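Local coordinates for condensin complex subunit 3 (Schizosaccharomyces pombe, PDB 5OQR), which serves as a regulatory subunit of condensin, the complex required to convert interphase chromatin into mitotic-like condensed chromosomes, at residues I363-Y368 with L401-H405; G370-M375 with E407-L412; T389-S393 with I426-V430. All blocks are in the same frame, centred on the assembly; numbering follows the deposited sequence.

Contact 1. Residues I363-Y368 with L401-H405; sequences IEQLLY and LISLH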
ATOM      1  N   ILE A 363       8.149 -21.976 -21.342  1.00 29.53           N
ATOM      2  CA  ILE A 363       7.441 -21.619 -22.570  1.00 27.49           C
ATOM      3  C   ILE A 363       6.747 -20.275 -22.405  1.00 30.91           C
ATOM      4  O   ILE A 363       6.739 -19.446 -23.321  1.00 33.75           O
ATOM      5  CB  ILE A 363       6.448 -22.735 -22.949  1.00 25.76           C
ATOM      6  CG1 ILE A 363       7.210 -24.000 -23.347  1.00 30.11           C
ATOM      7  CG2 ILE A 363       5.530 -22.289 -24.090  1.00 27.49           C
ATOM      8  CD1 ILE A 363       6.350 -25.242 -23.427  1.00 34.64           C
ATOM      9  N   GLU A 364       6.153 -20.041 -21.235  1.00 31.39           N
ATOM     10  CA  GLU A 364       5.526 -18.755 -20.950  1.00 27.45           C
ATOM     11  C   GLU A 364       6.504 -17.606 -21.174  1.00 24.89           C
ATOM     12  O   GLU A 364       6.177 -16.616 -21.835  1.00 23.49           O
ATOM     13  CB  GLU A 364       5.007 -18.754 -19.515  1.00 31.03           C
ATOM     14  CG  GLU A 364       4.196 -17.538 -19.136  1.00 42.89           C
ATOM     15  CD  GLU A 364       3.614 -17.656 -17.741  1.00 55.93           C
ATOM     16  OE1 GLU A 364       3.553 -16.633 -17.025  1.00 55.48           O
ATOM     17  OE2 GLU A 364       3.227 -18.779 -17.357  1.00 62.05           O
ATOM     18  N   GLN A 365       7.718 -17.732 -20.641  1.00 26.42           N
ATOM     19  CA  GLN A 365       8.708 -16.673 -20.803  1.00 30.51           C
ATOM     20  C   GLN A 365       9.080 -16.478 -22.266  1.00 31.46           C
ATOM     21  O   GLN A 365       9.255 -15.341 -22.721  1.00 30.77           O
ATOM     22  CB  GLN A 365       9.951 -16.989 -19.969  1.00 33.77           C
ATOM     23  CG  GLN A 365       9.681 -17.150 -18.481  1.00 29.85           C
ATOM     24  CD  GLN A 365       8.780 -16.060 -17.932  1.00 31.85           C
ATOM     25  OE1 GLN A 365       8.956 -14.884 -18.237  1.00 30.51           O
ATOM     26  NE2 GLN A 365       7.797 -16.451 -17.131  1.00 34.10           N
ATOM     27  N   LEU A 366       9.205 -17.569 -23.023  1.00 35.73           N
ATOM     28  CA  LEU A 366       9.588 -17.452 -24.425  1.00 26.70           C
ATOM     29  C   LEU A 366       8.494 -16.779 -25.242  1.00 27.02           C
ATOM     30  O   LEU A 366       8.783 -16.007 -26.162  1.00 26.71           O
ATOM     31  CB  LEU A 366       9.913 -18.833 -24.995  1.00 28.82           C
ATOM     32  CG  LEU A 366      11.105 -19.566 -24.376  1.00 29.67           C
ATOM     33  CD1 LEU A 366      11.299 -20.912 -25.050  1.00 28.41           C
ATOM     34  CD2 LEU A 366      12.376 -18.737 -24.474  1.00 37.04           C
ATOM     35  N   LEU A 367       7.231 -17.060 -24.926  1.00 24.98           N
ATOM     36  CA  LEU A 367       6.136 -16.384 -25.611  1.00 23.66           C
ATOM     37  C   LEU A 367       6.142 -14.889 -25.316  1.00 28.52           C
ATOM     38  O   LEU A 367       5.841 -14.076 -26.196  1.00 26.94           O
ATOM     39  CB  LEU A 367       4.804 -17.009 -25.203  1.00 25.78           C
ATOM     40  CG  LEU A 367       4.563 -18.431 -25.708  1.00 27.36           C
ATOM     41  CD1 LEU A 367       3.390 -19.070 -24.987  1.00 29.56           C
ATOM     42  CD2 LEU A 367       4.325 -18.423 -27.207  1.00 29.65           C
ATOM     43  N   TYR A 368       6.478 -14.507 -24.081  1.00 27.67           N
ATOM     44  CA  TYR A 368       6.573 -13.090 -23.750  1.00 27.46           C
ATOM     45  C   TYR A 368       7.660 -12.409 -24.566  1.00 28.43           C
ATOM     46  O   TYR A 368       7.465 -11.295 -25.067  1.00 35.43           O
ATOM     47  CB  TYR A 368       6.843 -12.909 -22.254  1.00 30.08           C
ATOM     48  CG  TYR A 368       5.607 -12.971 -21.387  1.00 26.27           C
ATOM     49  CD1 TYR A 368       4.503 -12.179 -21.662  1.00 26.32           C
ATOM     50  CD2 TYR A 368       5.544 -13.822 -20.295  1.00 31.58           C
ATOM     51  CE1 TYR A 368       3.372 -12.231 -20.875  1.00 27.56           C
ATOM     52  CE2 TYR A 368       4.419 -13.884 -19.503  1.00 32.25           C
ATOM     53  CZ  TYR A 368       3.335 -13.085 -19.797  1.00 36.24           C
ATOM     54  OH  TYR A 368       2.209 -13.141 -19.011  1.00 48.27           O
ATOM     55  N   LEU A 401      -1.190 -21.399 -20.993  1.00 55.36           N
ATOM     56  CA  LEU A 401      -0.437 -21.072 -22.195  1.00 40.88           C
ATOM     57  C   LEU A 401      -1.326 -20.824 -23.404  1.00 34.81           C
ATOM     58  O   LEU A 401      -0.884 -20.172 -24.354  1.00 35.41           O
ATOM     59  CB  LEU A 401       0.555 -22.193 -22.512  1.00 45.98           C
ATOM     60  CG  LEU A 401       1.670 -22.405 -21.484  1.00 38.06           C
ATOM     61  CD1 LEU A 401       2.455 -23.658 -21.805  1.00 46.44           C
ATOM     62  CD2 LEU A 401       2.597 -21.207 -21.435  1.00 42.27           C
ATOM     63  N   ILE A 402      -2.567 -21.317 -23.392  1.00 31.50           N
ATOM     64  CA  ILE A 402      -3.463 -21.117 -24.528  1.00 33.11           C
ATOM     65  C   ILE A 402      -3.580 -19.638 -24.868  1.00 31.77           C
ATOM     66  O   ILE A 402      -3.531 -19.249 -26.041  1.00 29.70           O
ATOM     67  CB  ILE A 402      -4.842 -21.739 -24.232  1.00 38.81           C
ATOM     68  CG1 ILE A 402      -4.758 -23.266 -24.320  1.00 37.04           C
ATOM     69  CG2 ILE A 402      -5.908 -21.198 -25.197  1.00 30.85           C
ATOM     70  CD1 ILE A 402      -6.029 -23.988 -23.924  1.00 48.95           C
ATOM     71  N   SER A 403      -3.742 -18.790 -23.852  1.00 39.40           N
ATOM     72  CA  SER A 403      -3.976 -17.372 -24.102  1.00 31.81           C
ATOM     73  C   SER A 403      -2.775 -16.728 -24.780  1.00 28.74           C
ATOM     74  O   SER A 403      -2.921 -16.014 -25.778  1.00 29.41           O
ATOM     75  CB  SER A 403      -4.298 -16.662 -22.789  1.00 41.08           C
ATOM     76  OG  SER A 403      -5.348 -17.322 -22.105  1.00 55.15           O
ATOM     77  N   LEU A 404      -1.576 -16.964 -24.248  1.00 27.75           N
ATOM     78  CA  LEU A 404      -0.380 -16.379 -24.842  1.00 29.70           C
ATOM     79  C   LEU A 404      -0.131 -16.907 -26.249  1.00 30.06           C
ATOM     80  O   LEU A 404       0.363 -16.168 -27.108  1.00 25.41           O
ATOM     81  CB  LEU A 404       0.829 -16.649 -23.949  1.00 29.68           C
ATOM     82  CG  LEU A 404       0.830 -15.938 -22.594  1.00 31.90           C
ATOM     83  CD1 LEU A 404       2.032 -16.370 -21.776  1.00 38.66           C
ATOM     84  CD2 LEU A 404       0.824 -14.427 -22.762  1.00 37.56           C
ATOM     85  N   HIS A 405      -0.461 -18.174 -26.506  1.00 30.10           N
ATOM     86  CA  HIS A 405      -0.321 -18.713 -27.854  1.00 27.04           C
ATOM     87  C   HIS A 405      -1.239 -17.990 -28.827  1.00 26.93           C
ATOM     88  O   HIS A 405      -0.812 -17.563 -29.904  1.00 28.82           O
ATOM     89  CB  HIS A 405      -0.622 -20.211 -27.857  1.00 32.06           C
ATOM     90  CG  HIS A 405       0.557 -21.064 -27.513  1.00 31.66           C
ATOM     91  ND1 HIS A 405       0.811 -21.505 -26.234  1.00 31.15           N
ATOM     92  CD2 HIS A 405       1.555 -21.552 -28.284  1.00 32.70           C
ATOM     93  CE1 HIS A 405       1.914 -22.231 -26.231  1.00 33.87           C
ATOM     94  NE2 HIS A 405       2.385 -22.274 -27.463  1.00 29.83           N
TER
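L404 and L367 are the centre of this helix-to-helix contact in a HEAT-repeat solenoid, where helices 356-372 and 399-412 run in nearly the same direction, their local axes 20° apart and 10.1 Å at closest approach. Helix 378-394 lies between them in sequence, so each packs on the next helix but one in the chain. L367 sends its CD1 branch across to the stem of L404, meeting CB at 3.7 Å. With chi1 at -69°, its CG is set opposite the carbonyl carbon and the branched end is carried over to the partner helix.

L404 divides its own two methyls. CD1 rests against the aliphatic CG of E364 at 3.6 Å and also lies over one face of the Y368 ring, while CD2 approaches Y368 CE1 at 3.9 Å. E364 can serve here because its methylene stem packs while its carboxylate extends beyond. One turn earlier, L401 packs CD2 against E364 N at 3.7 Å and CD1 against I363 CG2. Leucine's forked end suits L404 and L401, whose two methyls each meet a different partner.

H405 closes the buried side. L367 CD1 sits over the imidazole face, a CH-pi contact 3.9 Å from the ring centroid, and NE2 is hydrogen-bonded to Y347 OH of helix 336-348. The ring's rotation is further fixed by ND1, which donates to L401 O at 2.9 Å with that oxygen near the ring plane.

Contact 2. Residues G370-M375 with E407-L412; sequences GLSQDM and ELLRKL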
ATOM      1  N   GLY A 370       8.578 -13.361 -27.453  1.00 33.25           N
ATOM      2  CA  GLY A 370       8.080 -13.315 -28.816  1.00 31.73           C
ATOM      3  C   GLY A 370       7.050 -12.224 -29.023  1.00 29.33           C
ATOM      4  O   GLY A 370       7.033 -11.565 -30.065  1.00 35.73           O
ATOM      5  N   LEU A 371       6.175 -12.020 -28.039  1.00 33.13           N
ATOM      6  CA  LEU A 371       5.206 -10.933 -28.117  1.00 33.98           C
ATOM      7  C   LEU A 371       5.875  -9.568 -28.162  1.00 37.01           C
ATOM      8  O   LEU A 371       5.274  -8.612 -28.660  1.00 48.15           O
ATOM      9  CB  LEU A 371       4.245 -11.005 -26.930  1.00 24.10           C
ATOM     10  CG  LEU A 371       3.160 -12.078 -27.031  1.00 27.54           C
ATOM     11  CD1 LEU A 371       2.583 -12.397 -25.667  1.00 27.34           C
ATOM     12  CD2 LEU A 371       2.063 -11.630 -27.972  1.00 28.36           C
ATOM     13  N   SER A 372       7.106  -9.454 -27.663  1.00 37.72           N
ATOM     14  CA  SER A 372       7.788  -8.166 -27.640  1.00 39.92           C
ATOM     15  C   SER A 372       8.415  -7.818 -28.983  1.00 46.02           C
ATOM     16  O   SER A 372       8.574  -6.634 -29.297  1.00 59.50           O
ATOM     17  CB  SER A 372       8.865  -8.169 -26.559  1.00 37.69           C
ATOM     18  OG  SER A 372       9.928  -9.036 -26.906  1.00 41.06           O
ATOM     19  N   GLN A 373       8.775  -8.819 -29.780  1.00 47.58           N
ATOM     20  CA  GLN A 373       9.481  -8.566 -31.028  1.00 63.32           C
ATOM     21  C   GLN A 373       8.566  -7.880 -32.034  1.00 70.94           C
ATOM     22  O   GLN A 373       7.375  -8.185 -32.119  1.00 74.92           O
ATOM     23  CB  GLN A 373       9.996  -9.873 -31.632  1.00 56.54           C
ATOM     24  CG  GLN A 373      10.665 -10.833 -30.661  1.00 53.46           C
ATOM     25  CD  GLN A 373      11.974 -10.303 -30.110  1.00 71.67           C
ATOM     26  OE1 GLN A 373      12.079  -9.140 -29.720  1.00 77.63           O
ATOM     27  NE2 GLN A 373      12.988 -11.160 -30.082  1.00 79.97           N
ATOM     28  N   ASP A 374       9.129  -6.953 -32.800  1.00 80.74           N
ATOM     29  CA  ASP A 374       8.478  -6.417 -33.993  1.00 92.11           C
ATOM     30  C   ASP A 374       9.221  -7.039 -35.171  1.00 90.70           C
ATOM     31  O   ASP A 374      10.246  -6.526 -35.622  1.00 85.33           O
ATOM     32  CB  ASP A 374       8.511  -4.898 -34.035  1.00 98.86           C
ATOM     33  CG  ASP A 374       7.729  -4.336 -35.204  1.00107.47           C
ATOM     34  OD1 ASP A 374       7.930  -3.151 -35.542  1.00120.15           O
ATOM     35  OD2 ASP A 374       6.915  -5.082 -35.789  1.00104.24           O
ATOM     36  N   MET A 375       8.695  -8.161 -35.658  1.00 91.44           N
ATOM     37  CA  MET A 375       9.444  -9.049 -36.543  1.00104.75           C
ATOM     38  C   MET A 375       9.179  -8.657 -37.989  1.00107.86           C
ATOM     39  O   MET A 375       8.165  -9.043 -38.577  1.00106.65           O
ATOM     40  CB  MET A 375       9.086 -10.509 -36.284  1.00109.61           C
ATOM     41  CG  MET A 375       7.603 -10.818 -36.087  1.00109.38           C
ATOM     42  SD  MET A 375       7.390 -12.447 -35.344  1.00124.58           S
ATOM     43  CE  MET A 375       7.884 -12.103 -33.654  1.00 81.21           C
ATOM     44  N   GLU A 407      -2.699 -15.102 -28.361  1.00 31.29           N
ATOM     45  CA  GLU A 407      -2.334 -13.691 -28.413  1.00 30.43           C
ATOM     46  C   GLU A 407      -1.156 -13.467 -29.352  1.00 29.49           C
ATOM     47  O   GLU A 407      -1.152 -12.515 -30.139  1.00 27.47           O
ATOM     48  CB  GLU A 407      -2.010 -13.190 -27.007  1.00 32.91           C
ATOM     49  CG  GLU A 407      -1.578 -11.739 -26.937  1.00 39.31           C
ATOM     50  CD  GLU A 407      -1.292 -11.289 -25.516  1.00 53.08           C
ATOM     51  OE1 GLU A 407      -1.577 -12.062 -24.575  1.00 46.12           O
ATOM     52  OE2 GLU A 407      -0.777 -10.165 -25.340  1.00 51.54           O
ATOM     53  N   LEU A 408      -0.147 -14.337 -29.282  1.00 31.94           N
ATOM     54  CA  LEU A 408       0.990 -14.238 -30.190  1.00 30.88           C
ATOM     55  C   LEU A 408       0.585 -14.555 -31.623  1.00 33.29           C
ATOM     56  O   LEU A 408       1.130 -13.972 -32.565  1.00 33.32           O
ATOM     57  CB  LEU A 408       2.098 -15.178 -29.718  1.00 27.51           C
ATOM     58  CG  LEU A 408       3.388 -15.256 -30.532  1.00 30.08           C
ATOM     59  CD1 LEU A 408       4.067 -13.909 -30.628  1.00 26.51           C
ATOM     60  CD2 LEU A 408       4.315 -16.279 -29.901  1.00 27.88           C
ATOM     61  N   LEU A 409      -0.368 -15.467 -31.808  1.00 32.15           N
ATOM     62  CA  LEU A 409      -0.890 -15.738 -33.141  1.00 28.54           C
ATOM     63  C   LEU A 409      -1.473 -14.474 -33.761  1.00 26.46           C
ATOM     64  O   LEU A 409      -1.143 -14.116 -34.897  1.00 30.29           O
ATOM     65  CB  LEU A 409      -1.944 -16.841 -33.063  1.00 30.34           C
ATOM     66  CG  LEU A 409      -2.244 -17.599 -34.353  1.00 31.03           C
ATOM     67  CD1 LEU A 409      -1.150 -18.615 -34.636  1.00 33.09           C
ATOM     68  CD2 LEU A 409      -3.599 -18.274 -34.264  1.00 34.20           C
ATOM     69  N   ARG A 410      -2.346 -13.785 -33.023  1.00 29.59           N
ATOM     70  CA  ARG A 410      -2.909 -12.524 -33.500  1.00 32.56           C
ATOM     71  C   ARG A 410      -1.819 -11.558 -33.938  1.00 31.85           C
ATOM     72  O   ARG A 410      -1.935 -10.908 -34.982  1.00 36.41           O
ATOM     73  CB  ARG A 410      -3.761 -11.890 -32.399  1.00 32.07           C
ATOM     74  CG  ARG A 410      -4.240 -10.473 -32.691  1.00 33.81           C
ATOM     75  CD  ARG A 410      -5.195 -10.435 -33.870  1.00 37.72           C
ATOM     76  NE  ARG A 410      -5.583  -9.070 -34.208  1.00 46.71           N
ATOM     77  CZ  ARG A 410      -4.982  -8.314 -35.122  1.00 50.08           C
ATOM     78  NH1 ARG A 410      -3.952  -8.779 -35.816  1.00 48.06           N
ATOM     79  NH2 ARG A 410      -5.416  -7.082 -35.348  1.00 62.58           N
ATOM     80  N   LYS A 411      -0.758 -11.441 -33.143  1.00 35.86           N
ATOM     81  CA  LYS A 411       0.317 -10.510 -33.463  1.00 36.32           C
ATOM     82  C   LYS A 411       0.987 -10.848 -34.788  1.00 37.87           C
ATOM     83  O   LYS A 411       1.453  -9.946 -35.492  1.00 43.60           O
ATOM     84  CB  LYS A 411       1.340 -10.515 -32.330  1.00 33.56           C
ATOM     85  CG  LYS A 411       2.544  -9.628 -32.548  1.00 33.94           C
ATOM     86  CD  LYS A 411       3.604  -9.937 -31.511  1.00 53.52           C
ATOM     87  CE  LYS A 411       4.942  -9.339 -31.881  1.00 57.30           C
ATOM     88  NZ  LYS A 411       5.035  -7.895 -31.533  1.00 67.84           N
ATOM     89  N   LEU A 412       1.052 -12.132 -35.146  1.00 44.77           N
ATOM     90  CA  LEU A 412       1.722 -12.525 -36.382  1.00 49.62           C
ATOM     91  C   LEU A 412       0.814 -12.364 -37.593  1.00 47.02           C
ATOM     92  O   LEU A 412       1.284 -12.004 -38.678  1.00 59.24           O
ATOM     93  CB  LEU A 412       2.210 -13.969 -36.277  1.00 47.64           C
ATOM     94  CG  LEU A 412       3.171 -14.256 -35.125  1.00 42.04           C
ATOM     95  CD1 LEU A 412       3.573 -15.713 -35.119  1.00 43.25           C
ATOM     96  CD2 LEU A 412       4.394 -13.374 -35.211  1.00 58.13           C
TER
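The C-terminal end of helix 356-372 and the turn after it form this contact, in which L371 packs on the last turns of helix 399-412, part of HEAT repeat 6, and K411 of that helix reaches back to the carbonyls at the end of helix 356-372. L371 has the most surface buried. Its CD2 lies against the backbone of L408, 3.6 Å from CA, and against the CG methylene of E407 at 3.8 Å, the L371 and E407 side chains crossing at about a right angle. L408 CD1 lies 3.8 Å from G370 C, and a side chain at 370 would crowd L408 CD2, which is consistent with glycine here.

K411 crosses as an almost fully extended chain that bends only at its last torsion (chi4 81°). NZ donates to L371 O at 3.0 Å, from above the carbonyl plane. A second modelled bond, to Q373 O, is doubtful, since that oxygen sits too close to the lysine. A long basic side chain suits this place: its methylenes pass alongside L371, and its charge would probably be favoured by the partial negative charge of a helix C-terminus. M375 lies beside L412 CD2, but it is poorly ordered and its exact fit is uncertain.

The E407 carboxylate lies beside L371 CD1, and outside the two segments its OE1 pairs with a basic side chain of another protein chain. L412 packs on L384 and L388 of helix 378-394, while L409 lies between that helix and F419 and L422 of helix 416-434.

Contact 3. Residues T389-S393 with I426-V430; sequences TNSLS and IITEV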
ATOM      1  N   THR A 389       0.370 -22.497 -35.182  1.00 33.17           N
ATOM      2  CA  THR A 389      -0.765 -23.145 -35.828  1.00 36.43           C
ATOM      3  C   THR A 389      -0.772 -24.642 -35.552  1.00 43.19           C
ATOM      4  O   THR A 389      -1.838 -25.251 -35.413  1.00 45.56           O
ATOM      5  CB  THR A 389      -0.729 -22.885 -37.331  1.00 38.15           C
ATOM      6  OG1 THR A 389      -0.614 -21.479 -37.574  1.00 38.03           O
ATOM      7  CG2 THR A 389      -1.993 -23.409 -37.996  1.00 43.15           C
ATOM      8  N   ASN A 390       0.409 -25.253 -35.473  1.00 40.74           N
ATOM      9  CA  ASN A 390       0.487 -26.686 -35.218  1.00 40.92           C
ATOM     10  C   ASN A 390       0.229 -27.002 -33.751  1.00 42.75           C
ATOM     11  O   ASN A 390      -0.543 -27.912 -33.432  1.00 49.59           O
ATOM     12  CB  ASN A 390       1.856 -27.218 -35.644  1.00 52.67           C
ATOM     13  CG  ASN A 390       2.063 -28.669 -35.255  1.00 56.96           C
ATOM     14  OD1 ASN A 390       1.577 -29.579 -35.925  1.00 58.89           O
ATOM     15  ND2 ASN A 390       2.785 -28.893 -34.163  1.00 57.89           N
ATOM     16  N   SER A 391       0.866 -26.259 -32.844  1.00 40.93           N
ATOM     17  CA  SER A 391       0.737 -26.552 -31.421  1.00 38.85           C
ATOM     18  C   SER A 391      -0.711 -26.455 -30.961  1.00 37.42           C
ATOM     19  O   SER A 391      -1.151 -27.229 -30.104  1.00 35.38           O
ATOM     20  CB  SER A 391       1.615 -25.601 -30.613  1.00 41.82           C
ATOM     21  OG  SER A 391       2.958 -25.656 -31.054  1.00 51.47           O
ATOM     22  N   LEU A 392      -1.467 -25.505 -31.511  1.00 39.50           N
ATOM     23  CA  LEU A 392      -2.862 -25.357 -31.113  1.00 44.89           C
ATOM     24  C   LEU A 392      -3.736 -26.442 -31.723  1.00 42.74           C
ATOM     25  O   LEU A 392      -4.758 -26.814 -31.139  1.00 39.58           O
ATOM     26  CB  LEU A 392      -3.380 -23.977 -31.519  1.00 47.96           C
ATOM     27  CG  LEU A 392      -2.795 -22.790 -30.753  1.00 37.44           C
ATOM     28  CD1 LEU A 392      -2.965 -21.509 -31.550  1.00 32.86           C
ATOM     29  CD2 LEU A 392      -3.455 -22.664 -29.390  1.00 36.45           C
ATOM     30  N   SER A 393      -3.348 -26.965 -32.886  1.00 45.66           N
ATOM     31  CA  SER A 393      -4.175 -27.943 -33.581  1.00 46.23           C
ATOM     32  C   SER A 393      -3.982 -29.357 -33.046  1.00 40.78           C
ATOM     33  O   SER A 393      -4.933 -30.145 -33.050  1.00 51.04           O
ATOM     34  CB  SER A 393      -3.867 -27.913 -35.077  1.00 41.09           C
ATOM     35  OG  SER A 393      -4.219 -26.665 -35.645  1.00 42.85           O
ATOM     36  N   ILE A 426      -8.371 -23.766 -37.002  1.00 35.97           N
ATOM     37  CA  ILE A 426      -7.812 -24.533 -35.893  1.00 34.27           C
ATOM     38  C   ILE A 426      -8.930 -25.086 -35.019  1.00 37.02           C
ATOM     39  O   ILE A 426      -8.961 -26.279 -34.699  1.00 43.37           O
ATOM     40  CB  ILE A 426      -6.836 -23.664 -35.079  1.00 29.99           C
ATOM     41  CG1 ILE A 426      -5.653 -23.240 -35.953  1.00 30.87           C
ATOM     42  CG2 ILE A 426      -6.345 -24.413 -33.843  1.00 33.23           C
ATOM     43  CD1 ILE A 426      -4.676 -22.310 -35.273  1.00 31.96           C
ATOM     44  N   ILE A 427      -9.869 -24.224 -34.623  1.00 39.80           N
ATOM     45  CA  ILE A 427     -10.937 -24.650 -33.724  1.00 38.38           C
ATOM     46  C   ILE A 427     -11.736 -25.786 -34.344  1.00 39.12           C
ATOM     47  O   ILE A 427     -12.148 -26.724 -33.651  1.00 45.20           O
ATOM     48  CB  ILE A 427     -11.837 -23.453 -33.361  1.00 42.88           C
ATOM     49  CG1 ILE A 427     -11.087 -22.496 -32.431  1.00 33.46           C
ATOM     50  CG2 ILE A 427     -13.126 -23.922 -32.686  1.00 41.55           C
ATOM     51  CD1 ILE A 427     -11.789 -21.179 -32.196  1.00 31.10           C
ATOM     52  N   THR A 428     -11.974 -25.723 -35.655  1.00 40.96           N
ATOM     53  CA  THR A 428     -12.746 -26.773 -36.311  1.00 48.18           C
ATOM     54  C   THR A 428     -12.001 -28.100 -36.286  1.00 56.31           C
ATOM     55  O   THR A 428     -12.605 -29.154 -36.055  1.00 63.56           O
ATOM     56  CB  THR A 428     -13.067 -26.372 -37.750  1.00 51.31           C
ATOM     57  OG1 THR A 428     -13.697 -25.086 -37.762  1.00 41.68           O
ATOM     58  CG2 THR A 428     -14.001 -27.391 -38.392  1.00 60.03           C
ATOM     59  N   GLU A 429     -10.689 -28.071 -36.521  1.00 52.73           N
ATOM     60  CA  GLU A 429      -9.910 -29.304 -36.526  1.00 57.81           C
ATOM     61  C   GLU A 429      -9.872 -29.931 -35.139  1.00 56.74           C
ATOM     62  O   GLU A 429     -10.063 -31.143 -34.990  1.00 68.16           O
ATOM     63  CB  GLU A 429      -8.498 -29.023 -37.036  1.00 58.42           C
ATOM     64  CG  GLU A 429      -8.457 -28.575 -38.488  1.00 66.84           C
ATOM     65  CD  GLU A 429      -7.054 -28.252 -38.966  1.00 94.73           C
ATOM     66  OE1 GLU A 429      -6.116 -28.299 -38.142  1.00 90.42           O
ATOM     67  OE2 GLU A 429      -6.890 -27.951 -40.167  1.00102.81           O
ATOM     68  N   VAL A 430      -9.630 -29.120 -34.107  1.00 55.69           N
ATOM     69  CA  VAL A 430      -9.660 -29.634 -32.742  1.00 62.11           C
ATOM     70  C   VAL A 430     -11.049 -30.148 -32.400  1.00 63.33           C
ATOM     71  O   VAL A 430     -11.201 -31.068 -31.588  1.00 67.67           O
ATOM     72  CB  VAL A 430      -9.205 -28.545 -31.750  1.00 48.34           C
ATOM     73  CG1 VAL A 430      -9.210 -29.080 -30.323  1.00 51.32           C
ATOM     74  CG2 VAL A 430      -7.823 -28.033 -32.119  1.00 50.05           C
TER
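The backbones of T389-S393 and I426-V430 are two helical turns whose N-to-C directions differ by 34°, with local axes 9.6 Å apart at their closest and the CA atoms of S393 and I426 only 5.5 Å from each other. They belong to helices 378-394 and 416-434 of the HEAT solenoid, separated in sequence by helix 399-412, so the pair is one helix and the next but one.

I426 has the most surface buried by the contact. Its two branches part at CB: CG2 turns to L392 CB at 3.8 Å, while the CG1 arm, opposite the carbonyl carbon (chi1 -63°), carries CD1 to T389, 4.0 Å from CG2 of that threonine. A beta-branched isoleucine suits the site because one residue fills both the L392 and the T389 sides of the groove, and its CG2 also lies close to S393. With alanine in place of I426, T389 CG2 and L392 CB would probably lose their methyl partners and a gap would open between the helices.

V430, one turn on, continues the seam with CG2 laid against L392 O at 3.4 Å; that carbonyl is hydrogen-bonded to Y465 OH of helix 457-471, and the Y465 side chain also touches I426. At the outer margin E429 stretches past S393, OE1 standing 3.5 Å from OG without a hydrogen bond. Serine is small enough to let the helices approach here, and its hydroxyl is spent within its own helix: S393 OG donates to T389 O at 2.8 Å, almost straight along the C=O direction (169°).

Overall arrangement
Contacts 1 and 2 are successive sections of one interface, between helices 356-372 and 399-412, and touch where L367 meets L408 and L404 meets L371. Contact 3 joins the next pair, helices 378-394 and 416-434, so the three interleave along the chain; L392 packs on H405, and L409 reaches T389, L392 and I426. Contact 1 is the most buried and chiefly apolar, with a histidine ring in its wall. Contact 2, at the helix ends, is partly buried and adds a lysine-to-carbonyl bond and an acidic group facing another protein. Contact 3, also partly buried, relies on branched aliphatics, its serine hydroxyl satisfied within its own helix.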